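Local coordinates for putative ABC-transporter ATP-binding protein (Alicyclobacillus acidocaldarius, PDB 1Z47) that probably binds and hydrolyses ATP as the nucleotide-binding subunit of an ABC transporter thought to import sulfate, at residues V283-L291 / E323-S331. Residues are numbered along the deposited sequence; the frame is centred on the assembly and turned at random.
Sequences VVRPKDVEL and EVWEVHVPS
In the beta-rich C-terminal part of this ABC ATPase, assigned by sequence to a CysA regulatory domain of the OB clan, the turn joining strands 279-284 and 289-293 packs against strand 324-330, with Pro286 set against Val327 and His328. Strands 289-293 and 324-330 are the two outermost strands of one five-stranded antiparallel sheet; their short segments run at 73° to each other, and a single direct hydrogen bond links 283-291 to 323-331. It runs from His328 N to Pro286 O (2.8 Å), nearly straight at the hydrogen but arriving well above the carbonyl plane. Pro286 CB sits over the centre of one face of the His328 imidazole, 3.5 Å from the ring centroid, in a CH-pi contact. The ring's rotation is fixed by NE2, which donates almost in the ring plane to Glu326 OE2 (2.8 Å), two residues back on the same side of the strand; Tyr312 also stacks on this ring. With an alanine at His328, Pro286 CB is likely to lose the ring face it rests on, and Glu326 OE2 the donor that holds it. Past the turn, where the chain enters strand 289-293, Val327 crosses Val289 at about a right angle, CG2 meeting Val289 CG1 at 3.9 Å, while Leu291 CD1 reaches Val327 CG1. With CG of Trp325 anti to the carbonyl carbon (chi1 -74°), the far end of the indole comes nearer to 283-291, and CZ3 meets Val284 CB obliquely at 3.9 Å; NE1 donates to Glu323 OE2, whose carboxylate also pairs with Arg254. One water bridges the backbones, donating to Val289 O and, at 2.6 Å, to His328 O.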
ATOM      1  N   VAL B 283      -1.272  19.853 -12.667  1.00 34.71           N
ATOM      2  CA  VAL B 283      -1.007  18.799 -11.682  1.00 37.03           C
ATOM      3  C   VAL B 283      -0.386  19.440 -10.437  1.00 34.49           C
ATOM      4  O   VAL B 283       0.659  20.079 -10.516  1.00 35.04           O
ATOM      5  CB  VAL B 283      -0.066  17.725 -12.280  1.00 33.08           C
ATOM      6  CG1 VAL B 283       0.177  16.592 -11.272  1.00 35.33           C
ATOM      7  CG2 VAL B 283      -0.704  17.137 -13.523  1.00 30.03           C
ATOM      8  N   VAL B 284      -1.045  19.283  -9.297  1.00 35.47           N
ATOM      9  CA  VAL B 284      -0.551  19.863  -8.050  1.00 37.28           C
ATOM     10  C   VAL B 284      -0.569  18.808  -6.956  1.00 35.34           C
ATOM     11  O   VAL B 284      -1.619  18.240  -6.648  1.00 33.15           O
ATOM     12  CB  VAL B 284      -1.436  21.089  -7.615  1.00 37.63           C
ATOM     13  CG1 VAL B 284      -0.929  21.684  -6.294  1.00 33.25           C
ATOM     14  CG2 VAL B 284      -1.461  22.144  -8.743  1.00 36.44           C
ATOM     15  N   ARG B 285       0.602  18.533  -6.379  1.00 35.80           N
ATOM     16  CA  ARG B 285       0.692  17.537  -5.318  1.00 35.00           C
ATOM     17  C   ARG B 285       0.082  18.035  -4.015  1.00 32.39           C
ATOM     18  O   ARG B 285       0.230  19.195  -3.664  1.00 34.75           O
ATOM     19  CB  ARG B 285       2.153  17.094  -5.151  1.00 39.15           C
ATOM     20  CG  ARG B 285       2.684  16.410  -6.424  1.00 38.88           C
ATOM     21  CD  ARG B 285       3.922  15.569  -6.164  1.00 39.25           C
ATOM     22  NE  ARG B 285       4.595  15.156  -7.382  1.00 35.96           N
ATOM     23  CZ  ARG B 285       4.242  14.117  -8.124  1.00 36.85           C
ATOM     24  NH1 ARG B 285       3.206  13.368  -7.775  1.00 37.73           N
ATOM     25  NH2 ARG B 285       4.942  13.819  -9.204  1.00 38.09           N
ATOM     26  N   PRO B 286      -0.630  17.164  -3.290  1.00 31.21           N
ATOM     27  CA  PRO B 286      -1.283  17.537  -2.024  1.00 31.97           C
ATOM     28  C   PRO B 286      -0.419  18.324  -1.029  1.00 39.96           C
ATOM     29  O   PRO B 286      -0.912  19.218  -0.340  1.00 41.52           O
ATOM     30  CB  PRO B 286      -1.731  16.196  -1.458  1.00 33.32           C
ATOM     31  CG  PRO B 286      -2.073  15.405  -2.703  1.00 36.48           C
ATOM     32  CD  PRO B 286      -0.872  15.744  -3.605  1.00 33.89           C
ATOM     33  N   LYS B 287       0.858  17.976  -0.953  1.00 40.33           N
ATOM     34  CA  LYS B 287       1.776  18.641  -0.043  1.00 45.24           C
ATOM     35  C   LYS B 287       2.119  20.060  -0.523  1.00 48.16           C
ATOM     36  O   LYS B 287       2.548  20.895   0.272  1.00 45.84           O
ATOM     37  CB  LYS B 287       3.071  17.823   0.092  1.00 42.72           C
ATOM     38  CG  LYS B 287       3.993  17.851  -1.131  1.00 41.51           C
ATOM     39  CD  LYS B 287       5.236  16.995  -0.882  1.00 45.44           C
ATOM     40  CE  LYS B 287       6.371  17.269  -1.872  1.00 46.96           C
ATOM     41  NZ  LYS B 287       5.991  16.995  -3.288  1.00 53.81           N
ATOM     42  N   ASP B 288       1.921  20.329  -1.813  1.00 48.97           N
ATOM     43  CA  ASP B 288       2.245  21.638  -2.387  1.00 48.53           C
ATOM     44  C   ASP B 288       1.155  22.689  -2.368  1.00 49.37           C
ATOM     45  O   ASP B 288       1.179  23.618  -3.172  1.00 54.61           O
ATOM     46  CB  ASP B 288       2.724  21.476  -3.826  1.00 49.07           C
ATOM     47  CG  ASP B 288       3.967  20.647  -3.925  1.00 47.27           C
ATOM     48  OD1 ASP B 288       4.816  20.764  -3.015  1.00 52.18           O
ATOM     49  OD2 ASP B 288       4.105  19.888  -4.914  1.00 43.78           O
ATOM     50  N   VAL B 289       0.205  22.551  -1.457  1.00 51.04           N
ATOM     51  CA  VAL B 289      -0.888  23.501  -1.332  1.00 51.62           C
ATOM     52  C   VAL B 289      -1.003  23.912   0.140  1.00 57.17           C
ATOM     53  O   VAL B 289      -1.051  23.051   1.021  1.00 58.20           O
ATOM     54  CB  VAL B 289      -2.208  22.861  -1.793  1.00 52.44           C
ATOM     55  CG1 VAL B 289      -3.346  23.865  -1.682  1.00 50.05           C
ATOM     56  CG2 VAL B 289      -2.057  22.353  -3.245  1.00 44.02           C
ATOM     57  N   GLU B 290      -1.038  25.219   0.405  1.00 58.58           N
ATOM     58  CA  GLU B 290      -1.136  25.720   1.779  1.00 55.35           C
ATOM     59  C   GLU B 290      -2.496  26.336   2.074  1.00 57.23           C
ATOM     60  O   GLU B 290      -3.058  27.050   1.246  1.00 60.56           O
ATOM     61  CB  GLU B 290      -0.031  26.740   2.024  1.00 60.19           C
ATOM     62  CG  GLU B 290       1.284  26.327   1.391  1.00 63.51           C
ATOM     63  CD  GLU B 290       2.427  27.266   1.732  1.00 68.93           C
ATOM     64  OE1 GLU B 290       3.005  27.138   2.834  1.00 71.23           O
ATOM     65  OE2 GLU B 290       2.744  28.138   0.897  1.00 71.78           O
ATOM     66  N   LEU B 291      -3.028  26.057   3.260  1.00 58.20           N
ATOM     67  CA  LEU B 291      -4.329  26.575   3.647  1.00 60.92           C
ATOM     68  C   LEU B 291      -4.245  27.637   4.736  1.00 65.58           C
ATOM     69  O   LEU B 291      -3.453  27.530   5.672  1.00 66.89           O
ATOM     70  CB  LEU B 291      -5.217  25.428   4.109  1.00 61.58           C
ATOM     71  CG  LEU B 291      -5.162  24.229   3.158  1.00 60.35           C
ATOM     72  CD1 LEU B 291      -6.065  23.136   3.677  1.00 61.18           C
ATOM     73  CD2 LEU B 291      -5.569  24.659   1.762  1.00 61.50           C
ATOM     74  N   GLU B 323     -14.727  21.364  -7.100  1.00 36.10           N
ATOM     75  CA  GLU B 323     -13.575  20.484  -7.190  1.00 38.19           C
ATOM     76  C   GLU B 323     -13.157  20.061  -5.786  1.00 39.94           C
ATOM     77  O   GLU B 323     -13.010  20.903  -4.892  1.00 40.04           O
ATOM     78  CB  GLU B 323     -12.412  21.194  -7.860  1.00 36.97           C
ATOM     79  CG  GLU B 323     -12.524  21.327  -9.382  1.00 38.09           C
ATOM     80  CD  GLU B 323     -11.346  22.091  -9.959  1.00 38.20           C
ATOM     81  OE1 GLU B 323     -11.182  22.108 -11.201  1.00 37.74           O
ATOM     82  OE2 GLU B 323     -10.580  22.676  -9.153  1.00 38.88           O
ATOM     83  N   VAL B 324     -12.966  18.760  -5.587  1.00 38.88           N
ATOM     84  CA  VAL B 324     -12.536  18.272  -4.288  1.00 37.57           C
ATOM     85  C   VAL B 324     -11.044  18.027  -4.374  1.00 36.79           C
ATOM     86  O   VAL B 324     -10.587  17.147  -5.102  1.00 33.43           O
ATOM     87  CB  VAL B 324     -13.291  16.978  -3.892  1.00 39.07           C
ATOM     88  CG1 VAL B 324     -12.686  16.353  -2.627  1.00 37.28           C
ATOM     89  CG2 VAL B 324     -14.737  17.312  -3.627  1.00 42.54           C
ATOM     90  N   TRP B 325     -10.290  18.842  -3.646  1.00 33.36           N
ATOM     91  CA  TRP B 325      -8.830  18.763  -3.615  1.00 36.19           C
ATOM     92  C   TRP B 325      -8.326  18.066  -2.356  1.00 35.37           C
ATOM     93  O   TRP B 325      -8.919  18.204  -1.284  1.00 40.57           O
ATOM     94  CB  TRP B 325      -8.203  20.158  -3.617  1.00 37.37           C
ATOM     95  CG  TRP B 325      -8.256  20.887  -4.916  1.00 38.91           C
ATOM     96  CD1 TRP B 325      -9.377  21.199  -5.634  1.00 35.44           C
ATOM     97  CD2 TRP B 325      -7.146  21.424  -5.647  1.00 32.57           C
ATOM     98  NE1 TRP B 325      -9.032  21.894  -6.762  1.00 32.32           N
ATOM     99  CE2 TRP B 325      -7.673  22.053  -6.798  1.00 35.81           C
ATOM    100  CE3 TRP B 325      -5.762  21.439  -5.443  1.00 38.17           C
ATOM    101  CZ2 TRP B 325      -6.860  22.695  -7.747  1.00 36.69           C
ATOM    102  CZ3 TRP B 325      -4.948  22.078  -6.384  1.00 38.97           C
ATOM    103  CH2 TRP B 325      -5.504  22.698  -7.525  1.00 41.64           C
ATOM    104  N   GLU B 326      -7.224  17.331  -2.495  1.00 37.11           N
ATOM    105  CA  GLU B 326      -6.595  16.677  -1.359  1.00 37.82           C
ATOM    106  C   GLU B 326      -5.336  17.476  -1.063  1.00 34.26           C
ATOM    107  O   GLU B 326      -4.520  17.728  -1.941  1.00 37.19           O
ATOM    108  CB  GLU B 326      -6.209  15.215  -1.647  1.00 38.98           C
ATOM    109  CG  GLU B 326      -5.568  14.550  -0.407  1.00 43.42           C
ATOM    110  CD  GLU B 326      -5.256  13.066  -0.580  1.00 44.30           C
ATOM    111  OE1 GLU B 326      -5.764  12.447  -1.537  1.00 45.92           O
ATOM    112  OE2 GLU B 326      -4.512  12.521   0.263  1.00 41.65           O
ATOM    113  N   VAL B 327      -5.205  17.883   0.187  1.00 36.47           N
ATOM    114  CA  VAL B 327      -4.069  18.671   0.622  1.00 35.99           C
ATOM    115  C   VAL B 327      -3.412  17.983   1.819  1.00 34.86           C
ATOM    116  O   VAL B 327      -4.101  17.423   2.668  1.00 36.78           O
ATOM    117  CB  VAL B 327      -4.531  20.096   1.068  1.00 40.93           C
ATOM    118  CG1 VAL B 327      -3.329  20.893   1.624  1.00 40.62           C
ATOM    119  CG2 VAL B 327      -5.194  20.842  -0.125  1.00 36.46           C
ATOM    120  N   HIS B 328      -2.085  18.048   1.885  1.00 39.64           N
ATOM    121  CA  HIS B 328      -1.355  17.449   2.999  1.00 42.50           C
ATOM    122  C   HIS B 328      -0.735  18.556   3.849  1.00 40.29           C
ATOM    123  O   HIS B 328       0.111  19.299   3.371  1.00 44.56           O
ATOM    124  CB  HIS B 328      -0.265  16.501   2.472  1.00 41.90           C
ATOM    125  CG  HIS B 328      -0.807  15.239   1.865  1.00 36.35           C
ATOM    126  ND1 HIS B 328       0.001  14.263   1.325  1.00 35.94           N
ATOM    127  CD2 HIS B 328      -2.080  14.785   1.743  1.00 34.99           C
ATOM    128  CE1 HIS B 328      -0.750  13.263   0.893  1.00 38.27           C
ATOM    129  NE2 HIS B 328      -2.017  13.554   1.135  1.00 35.31           N
ATOM    130  N   VAL B 329      -1.173  18.686   5.096  1.00 45.12           N
ATOM    131  CA  VAL B 329      -0.597  19.721   5.968  1.00 48.66           C
ATOM    132  C   VAL B 329       0.260  19.067   7.055  1.00 49.07           C
ATOM    133  O   VAL B 329      -0.025  17.947   7.468  1.00 48.55           O
ATOM    134  CB  VAL B 329      -1.686  20.582   6.626  1.00 44.86           C
ATOM    135  CG1 VAL B 329      -2.545  21.243   5.552  1.00 50.91           C
ATOM    136  CG2 VAL B 329      -2.553  19.733   7.533  1.00 52.94           C
ATOM    137  N   PRO B 330       1.316  19.760   7.536  1.00 53.09           N
ATOM    138  CA  PRO B 330       2.205  19.225   8.580  1.00 52.49           C
ATOM    139  C   PRO B 330       1.491  18.690   9.825  1.00 53.29           C
ATOM    140  O   PRO B 330       0.425  19.182  10.200  1.00 51.27           O
ATOM    141  CB  PRO B 330       3.113  20.412   8.900  1.00 52.49           C
ATOM    142  CG  PRO B 330       2.258  21.599   8.576  1.00 56.34           C
ATOM    143  CD  PRO B 330       1.625  21.176   7.274  1.00 54.06           C
ATOM    144  N   SER B 331       2.069  17.668  10.452  1.00 54.79           N
ATOM    145  CA  SER B 331       1.475  17.089  11.660  1.00 60.45           C
ATOM    146  C   SER B 331       1.173  18.189  12.669  1.00 60.70           C
ATOM    147  O   SER B 331       0.202  18.112  13.431  1.00 60.83           O
ATOM    148  CB  SER B 331       2.424  16.077  12.297  1.00 61.30           C
ATOM    149  OG  SER B 331       2.677  14.995  11.418  1.00 66.91           O
TER
HETATM  150  O   HOH W   1       0.345  21.858   2.951  1.00 48.18           O